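Local coordinates for molybdopterin molybdotransferase (Pyrococcus horikoshii, PDB 1UZ5), which probably catalyses the insertion of molybdate into adenylyl-molybdopterin, giving Mo-molybdopterin and AMP in a magnesium-dependent late step of molybdenum cofactor synthesis, at residues 352-356 / 357-361; 238-241 / 242-246; 121-125 / 126-130. One frame throughout, in Å; residues are numbered along the deposited sequence.

Interaction 1 (352-356 / 357-361); sequences VKLEG and DLAVP
Val352 packs against Ala359 near the open end of a beta hairpin, where two antiparallel strands are joined by a short loop. Its CB and its CG2 branch lie over the methyl of Ala359, CB to CB 4.1 Å, while the CA of Val352 makes a CA-H...O contact with the carbonyl O of Val360. Lys353, next along, forms the hydrogen-bonded pair with Val360, and two bonds serve it. Val360 N donates to Lys353 O at 2.8 Å, nearly straight, and the return bond runs from Lys353 N to Val360 O at 2.9 Å. The lysine chain runs off the pair and does not extend along the partner strand. Leu354 returns to the face of Val352 and Ala359, bringing CD2 to 4.2 Å from Ala359 CB, so that one small methyl serves two larger neighbours.

Glu355 carries the pairing past the end of its strand: its N donates to Leu358 O at 3.2 Å, almost in line with the C=O bond. On the face of Lys353 and Val360 its extended side chain lies obliquely across the valine, with OE2 3.2 Å from Val360 CG2, a polar oxygen against a methyl. Gly356 then turns the chain with phi 110° and psi -109°, a backbone shape that suits glycine, since a beta carbon would collide with the carbonyl oxygen of the residue before.

The hairpin belongs to the C-terminal region of MoeA. Asp376 and Gly377 bond to the outer edge of Val352, Arg335 and Lys337 in turn bond to Ala359, and strand 391-398 covers the face of Val352 and Leu354 through Val396 and Leu398.

Interaction 2 (238-241 / 242-246); sequences ALIE and KAVNV
Lys242 lies against the carbonyl of Ala238, one turn back in the alpha-helix 233-246, where each turn rests on the carbonyls of the turn before; Glu241 and Ile240 carry the rest of the contact. Of the three, Lys242 has the most surface covered by the preceding turn, although it remains exposed. Its N donates to Ala238 O in a bond that is rather long at 3.3 Å. The same oxygen lies 3.3 Å from Lys242 CG, because chi1 of -63° turns the chain back along the helix; beyond CG the chain is extended and carries NZ off the helix.

Glu241 stands on the exposed side. Its carbonyl takes a weak bond from Asn245 N, 3.4 Å from Glu241 O and with an N-H...O angle of 137°. This slackening comes just before the helix ends, where Val246 N still bonds to Lys242 O.

Ile240 belongs to the inner side. Its carbonyl takes the N-H of Val244, N to O 2.9 Å, and beside it Leu239 O receives that of Ala243 in the same i to i+4 pattern. The helix packs here on the parallel part of a mixed sheet in the probable molybdopterin-binding domain: Ala243 rests on strands 182-188, 222-229 and 249-253, while Ile240 also meets Val267 and Leu271 of helix 263-271. One turn apart on this buried side, Ile240 and Val244 touch through one gamma methyl each, Ile240 CG2 lying 4.0 Å from Val244 CG2.

Interaction 3 (121-125 / 126-130); sequences ERVNG and EILIY
Glu121 runs side by side with Leu128, both side chains pointing the same way, and its carboxylate OE2 comes to 3.8 Å from Leu128 CD1. With CG anti to the backbone N (chi1 173°) and the rest extended, the glutamate also crosses the end of Tyr130. Its CB lies at the edge of the tyrosine ring, near the ring plane, and the carboxylate is turned 77° from that plane. Farther along the same face, Val123 CG2 meets Leu128 CG at 4.4 Å, an apolar touch between one strand and a residue diagonally opposite.

Beneath these side chains the backbones are paired. Leu128 N donates to Glu121 O at 2.8 Å, and Glu121 N answers with a longer bond, 3.2 Å, to Leu128 O. Glu121 O is approached by the CA of Ile127 too, in a CA-H...O contact of 3.3 Å. At the next hydrogen-bonded pair, Val123 N reaches Glu126 O almost straight.

This is a beta hairpin with a two-residue loop, closed by a type I' turn from Val123 to Glu126. Asn124 and Gly125 occupy its two central positions, both with positive phi, as that turn requires. The closing bond, Glu126 N to Val123 O, is short at 2.7 Å but bent to 125°, hence weak.

The opposite face holds Arg122 and Ile127, where Arg122 CG and Ile127 CG2 approach to 4.3 Å, and both residues also touch Tyr59 of strand 58-61. The turn and strand 126-129 are bonded to strand 75-83, Gly125 to Val79, Ile127 to Leu77 and Ile129 to Val75.

In the fold
From the N terminus the chain meets interaction 3 first, then interaction 2 and last interaction 1. They run in series, none nested in or crossing another, and each joins two segments that follow one another without a gap. Interaction 3 closes a tight hairpin at the edge of a six-stranded sheet in the N-terminal region, with 120-123 outermost. Interaction 2 closes no loop but links successive turns of a helix on the sheet of the probable molybdopterin-binding domain. Interaction 1 closes a second hairpin, in the C-terminal region. In this elongated chain the centres of interactions 2 and 3 lie about 82 Å apart, and those of interactions 1 and 2 about 39 Å.

Interaction 1 (352-356 / 357-361)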
loop_
_atom_site.group_PDB
_atom_site.type_symbol
_atom_site.label_atom_id
_atom_site.label_comp_id
_atom_site.label_asym_id
_atom_site.label_seq_id
_atom_site.Cartn_x
_atom_site.Cartn_y
_atom_site.Cartn_z
ATOM N N VAL A 352 -19.814 13.291 -2.264
ATOM C CA VAL A 352 -20.875 12.562 -1.584
ATOM C C VAL A 352 -20.408 11.973 -0.264
ATOM O O VAL A 352 -19.211 11.803 -0.028
ATOM C CB VAL A 352 -21.416 11.400 -2.448
ATOM C CG1 VAL A 352 -21.863 11.919 -3.801
ATOM C CG2 VAL A 352 -20.347 10.327 -2.607
ATOM N N LYS A 353 -21.375 11.672 0.595
ATOM C CA LYS A 353 -21.105 11.064 1.885
ATOM C C LYS A 353 -21.663 9.650 1.804
ATOM O O LYS A 353 -22.802 9.451 1.382
ATOM C CB LYS A 353 -21.815 11.824 3.005
ATOM C CG LYS A 353 -21.548 11.238 4.385
ATOM C CD LYS A 353 -22.409 11.883 5.454
ATOM C CE LYS A 353 -22.073 11.312 6.820
ATOM N NZ LYS A 353 -22.138 9.823 6.821
ATOM N N LEU A 354 -20.864 8.668 2.195
ATOM C CA LEU A 354 -21.316 7.290 2.153
ATOM C C LEU A 354 -21.881 6.877 3.500
ATOM O O LEU A 354 -21.160 6.814 4.493
ATOM C CB LEU A 354 -20.164 6.365 1.763
ATOM C CG LEU A 354 -19.589 6.597 0.365
ATOM C CD1 LEU A 354 -18.441 5.637 0.119
ATOM C CD2 LEU A 354 -20.679 6.406 -0.676
ATOM N N GLU A 355 -23.183 6.616 3.525
ATOM C CA GLU A 355 -23.864 6.199 4.743
ATOM C C GLU A 355 -24.344 4.764 4.579
ATOM O O GLU A 355 -25.529 4.470 4.725
ATOM C CB GLU A 355 -25.050 7.121 5.025
ATOM C CG GLU A 355 -24.650 8.497 5.513
ATOM C CD GLU A 355 -25.833 9.428 5.663
ATOM O OE1 GLU A 355 -26.829 9.028 6.303
ATOM O OE2 GLU A 355 -25.766 10.562 5.147
ATOM N N GLY A 356 -23.406 3.875 4.277
ATOM C CA GLY A 356 -23.740 2.478 4.080
ATOM C C GLY A 356 -23.583 2.123 2.617
ATOM O O GLY A 356 -22.467 2.053 2.104
ATOM N N ASP A 357 -24.704 1.905 1.938
ATOM C CA ASP A 357 -24.679 1.566 0.523
ATOM C C ASP A 357 -25.299 2.688 -0.298
ATOM O O ASP A 357 -25.437 2.577 -1.516
ATOM C CB ASP A 357 -25.436 0.259 0.278
ATOM C CG ASP A 357 -26.860 0.305 0.798
ATOM O OD1 ASP A 357 -27.043 0.485 2.021
ATOM O OD2 ASP A 357 -27.796 0.162 -0.017
ATOM N N LEU A 358 -25.672 3.773 0.375
ATOM C CA LEU A 358 -26.275 4.912 -0.302
ATOM C C LEU A 358 -25.388 6.152 -0.261
ATOM O O LEU A 358 -24.831 6.503 0.778
ATOM C CB LEU A 358 -27.640 5.243 0.310
ATOM C CG LEU A 358 -27.693 5.610 1.794
ATOM C CD1 LEU A 358 -29.037 6.245 2.114
ATOM C CD2 LEU A 358 -27.465 4.369 2.638
ATOM N N ALA A 359 -25.263 6.809 -1.408
ATOM C CA ALA A 359 -24.457 8.013 -1.517
ATOM C C ALA A 359 -25.338 9.236 -1.295
ATOM O O ALA A 359 -26.323 9.441 -2.007
ATOM C CB ALA A 359 -23.805 8.078 -2.889
ATOM N N VAL A 360 -24.981 10.040 -0.300
ATOM C CA VAL A 360 -25.736 11.244 0.016
ATOM C C VAL A 360 -25.001 12.474 -0.505
ATOM O O VAL A 360 -23.929 12.822 -0.012
ATOM C CB VAL A 360 -25.931 11.398 1.535
ATOM C CG1 VAL A 360 -26.795 12.612 1.827
ATOM C CG2 VAL A 360 -26.559 10.141 2.106
ATOM N N PRO A 361 -25.571 13.147 -1.516
ATOM C CA PRO A 361 -24.944 14.342 -2.088
ATOM C C PRO A 361 -24.683 15.404 -1.026
ATOM O O PRO A 361 -25.501 15.610 -0.131
ATOM C CB PRO A 361 -25.967 14.802 -3.123
ATOM C CG PRO A 361 -26.592 13.514 -3.564
ATOM C CD PRO A 361 -26.799 12.800 -2.250
#

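Interaction 2 (238-241 / 242-246)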
loop_
_atom_site.group_PDB
_atom_site.type_symbol
_atom_site.label_atom_id
_atom_site.label_comp_id
_atom_site.label_asym_id
_atom_site.label_seq_id
_atom_site.Cartn_x
_atom_site.Cartn_y
_atom_site.Cartn_z
ATOM N N ALA A 238 8.087 34.118 -4.767
ATOM C CA ALA A 238 9.141 33.771 -3.822
ATOM C C ALA A 238 8.917 32.405 -3.179
ATOM O O ALA A 238 9.859 31.625 -3.013
ATOM C CB ALA A 238 9.235 34.833 -2.742
ATOM N N LEU A 239 7.670 32.120 -2.817
ATOM C CA LEU A 239 7.343 30.854 -2.175
ATOM C C LEU A 239 7.386 29.692 -3.162
ATOM O O LEU A 239 7.853 28.607 -2.825
ATOM C CB LEU A 239 5.967 30.942 -1.506
ATOM C CG LEU A 239 5.685 29.932 -0.391
ATOM C CD1 LEU A 239 6.836 29.931 0.609
ATOM C CD2 LEU A 239 4.373 30.291 0.304
ATOM N N ILE A 240 6.900 29.915 -4.380
ATOM C CA ILE A 240 6.924 28.870 -5.392
ATOM C C ILE A 240 8.374 28.505 -5.709
ATOM O O ILE A 240 8.696 27.337 -5.930
ATOM C CB ILE A 240 6.219 29.314 -6.688
ATOM C CG1 ILE A 240 4.708 29.396 -6.450
ATOM C CG2 ILE A 240 6.522 28.335 -7.811
ATOM C CD1 ILE A 240 3.908 29.786 -7.679
ATOM N N GLU A 241 9.247 29.507 -5.728
ATOM C CA GLU A 241 10.658 29.265 -6.001
ATOM C C GLU A 241 11.271 28.365 -4.934
ATOM O O GLU A 241 12.058 27.475 -5.248
ATOM C CB GLU A 241 11.423 30.586 -6.075
ATOM C CG GLU A 241 11.340 31.266 -7.431
ATOM C CD GLU A 241 11.984 32.636 -7.427
ATOM O OE1 GLU A 241 13.124 32.755 -6.929
ATOM O OE2 GLU A 241 11.352 33.590 -7.926
ATOM N N LYS A 242 10.911 28.598 -3.675
ATOM C CA LYS A 242 11.425 27.785 -2.578
ATOM C C LYS A 242 10.835 26.380 -2.654
ATOM O O LYS A 242 11.526 25.389 -2.433
ATOM C CB LYS A 242 11.078 28.419 -1.232
ATOM C CG LYS A 242 11.712 29.783 -1.012
ATOM C CD LYS A 242 11.428 30.323 0.383
ATOM C CE LYS A 242 12.086 31.680 0.587
ATOM N NZ LYS A 242 11.890 32.199 1.968
ATOM N N ALA A 243 9.550 26.305 -2.981
ATOM C CA ALA A 243 8.858 25.030 -3.098
ATOM C C ALA A 243 9.514 24.164 -4.170
ATOM O O ALA A 243 9.756 22.977 -3.959
ATOM C CB ALA A 243 7.389 25.267 -3.441
ATOM N N VAL A 244 9.796 24.772 -5.320
ATOM C CA VAL A 244 10.418 24.071 -6.436
ATOM C C VAL A 244 11.770 23.470 -6.057
ATOM O O VAL A 244 12.171 22.441 -6.597
ATOM C CB VAL A 244 10.615 25.022 -7.646
ATOM C CG1 VAL A 244 11.449 24.346 -8.720
ATOM C CG2 VAL A 244 9.263 25.419 -8.215
ATOM N N ASN A 245 12.468 24.112 -5.127
ATOM C CA ASN A 245 13.769 23.629 -4.693
ATOM C C ASN A 245 13.720 22.494 -3.680
ATOM O O ASN A 245 14.622 21.660 -3.647
ATOM C CB ASN A 245 14.596 24.777 -4.117
ATOM C CG ASN A 245 15.540 25.383 -5.138
ATOM O OD1 ASN A 245 15.115 25.870 -6.187
ATOM N ND2 ASN A 245 16.832 25.352 -4.836
ATOM N N VAL A 246 12.676 22.455 -2.857
ATOM C CA VAL A 246 12.573 21.412 -1.841
ATOM C C VAL A 246 11.782 20.184 -2.265
ATOM O O VAL A 246 11.984 19.102 -1.720
ATOM C CB VAL A 246 11.950 21.953 -0.536
ATOM C CG1 VAL A 246 12.783 23.106 -0.005
ATOM C CG2 VAL A 246 10.522 22.390 -0.779
#

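Interaction 3 (121-125 / 126-130)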
loop_
_atom_site.group_PDB
_atom_site.type_symbol
_atom_site.label_atom_id
_atom_site.label_comp_id
_atom_site.label_asym_id
_atom_site.label_seq_id
_atom_site.Cartn_x
_atom_site.Cartn_y
_atom_site.Cartn_z
ATOM N N GLU A 121 5.605 -49.349 20.208
ATOM C CA GLU A 121 5.781 -49.838 21.568
ATOM C C GLU A 121 7.275 -49.854 21.884
ATOM O O GLU A 121 8.066 -50.438 21.144
ATOM C CB GLU A 121 5.186 -51.246 21.717
ATOM C CG GLU A 121 5.483 -51.904 23.062
ATOM C CD GLU A 121 4.653 -53.153 23.308
ATOM O OE1 GLU A 121 3.421 -53.023 23.463
ATOM O OE2 GLU A 121 5.230 -54.260 23.345
ATOM N N ARG A 122 7.653 -49.205 22.980
ATOM C CA ARG A 122 9.054 -49.136 23.381
ATOM C C ARG A 122 9.497 -50.332 24.213
ATOM O O ARG A 122 8.854 -50.675 25.201
ATOM C CB ARG A 122 9.299 -47.853 24.174
ATOM C CG ARG A 122 9.085 -46.578 23.380
ATOM C CD ARG A 122 9.150 -45.376 24.294
ATOM N NE ARG A 122 10.399 -45.340 25.045
ATOM C CZ ARG A 122 10.651 -44.488 26.033
ATOM N NH1 ARG A 122 9.735 -43.598 26.392
ATOM N NH2 ARG A 122 11.818 -44.524 26.662
ATOM N N VAL A 123 10.605 -50.956 23.813
ATOM C CA VAL A 123 11.151 -52.114 24.523
ATOM C C VAL A 123 12.679 -52.163 24.440
ATOM O O VAL A 123 13.252 -52.105 23.356
ATOM C CB VAL A 123 10.592 -53.448 23.955
ATOM C CG1 VAL A 123 9.077 -53.426 23.964
ATOM C CG2 VAL A 123 11.103 -53.678 22.541
ATOM N N ASN A 124 13.331 -52.265 25.596
ATOM C CA ASN A 124 14.792 -52.341 25.678
ATOM C C ASN A 124 15.558 -51.463 24.681
ATOM O O ASN A 124 16.398 -51.961 23.927
ATOM C CB ASN A 124 15.250 -53.796 25.501
ATOM C CG ASN A 124 14.714 -54.717 26.581
ATOM O OD1 ASN A 124 13.511 -54.969 26.660
ATOM N ND2 ASN A 124 15.608 -55.224 27.422
ATOM N N GLY A 125 15.282 -50.161 24.684
ATOM C CA GLY A 125 15.973 -49.266 23.769
ATOM C C GLY A 125 15.681 -49.569 22.309
ATOM O O GLY A 125 16.501 -49.308 21.425
ATOM N N GLU A 126 14.504 -50.131 22.061
ATOM C CA GLU A 126 14.075 -50.475 20.713
ATOM C C GLU A 126 12.594 -50.190 20.608
ATOM O O GLU A 126 11.938 -49.938 21.613
ATOM C CB GLU A 126 14.328 -51.957 20.425
ATOM C CG GLU A 126 15.781 -52.357 20.551
ATOM C CD GLU A 126 16.101 -53.600 19.759
ATOM O OE1 GLU A 126 15.951 -53.560 18.521
ATOM O OE2 GLU A 126 16.499 -54.614 20.370
ATOM N N ILE A 127 12.063 -50.213 19.393
ATOM C CA ILE A 127 10.645 -49.960 19.222
ATOM C C ILE A 127 10.017 -50.987 18.285
ATOM O O ILE A 127 10.684 -51.519 17.396
ATOM C CB ILE A 127 10.384 -48.534 18.668
ATOM C CG1 ILE A 127 11.054 -48.362 17.306
ATOM C CG2 ILE A 127 10.916 -47.492 19.644
ATOM C CD1 ILE A 127 10.729 -47.022 16.629
ATOM N N LEU A 128 8.735 -51.264 18.501
ATOM C CA LEU A 128 8.008 -52.216 17.671
ATOM C C LEU A 128 7.005 -51.461 16.811
ATOM O O LEU A 128 6.238 -50.639 17.310
ATOM C CB LEU A 128 7.276 -53.243 18.541
ATOM C CG LEU A 128 8.134 -54.200 19.372
ATOM C CD1 LEU A 128 7.229 -55.080 20.220
ATOM C CD2 LEU A 128 9.001 -55.051 18.457
ATOM N N ILE A 129 7.026 -51.753 15.516
ATOM C CA ILE A 129 6.146 -51.116 14.549
ATOM C C ILE A 129 5.211 -52.178 13.977
ATOM O O ILE A 129 5.664 -53.216 13.493
ATOM C CB ILE A 129 6.978 -50.466 13.425
ATOM C CG1 ILE A 129 7.954 -49.458 14.048
ATOM C CG2 ILE A 129 6.067 -49.787 12.413
ATOM C CD1 ILE A 129 8.906 -48.824 13.067
ATOM N N TYR A 130 3.912 -51.903 14.030
ATOM C CA TYR A 130 2.889 -52.845 13.575
ATOM C C TYR A 130 2.236 -52.476 12.248
ATOM O O TYR A 130 1.460 -53.256 11.691
ATOM C CB TYR A 130 1.801 -52.955 14.649
ATOM C CG TYR A 130 2.322 -53.354 16.013
ATOM C CD1 TYR A 130 2.531 -54.693 16.337
ATOM C CD2 TYR A 130 2.634 -52.389 16.973
ATOM C CE1 TYR A 130 3.040 -55.065 17.582
ATOM C CE2 TYR A 130 3.146 -52.752 18.223
ATOM C CZ TYR A 130 3.345 -54.093 18.518
ATOM O OH TYR A 130 3.852 -54.461 19.741
#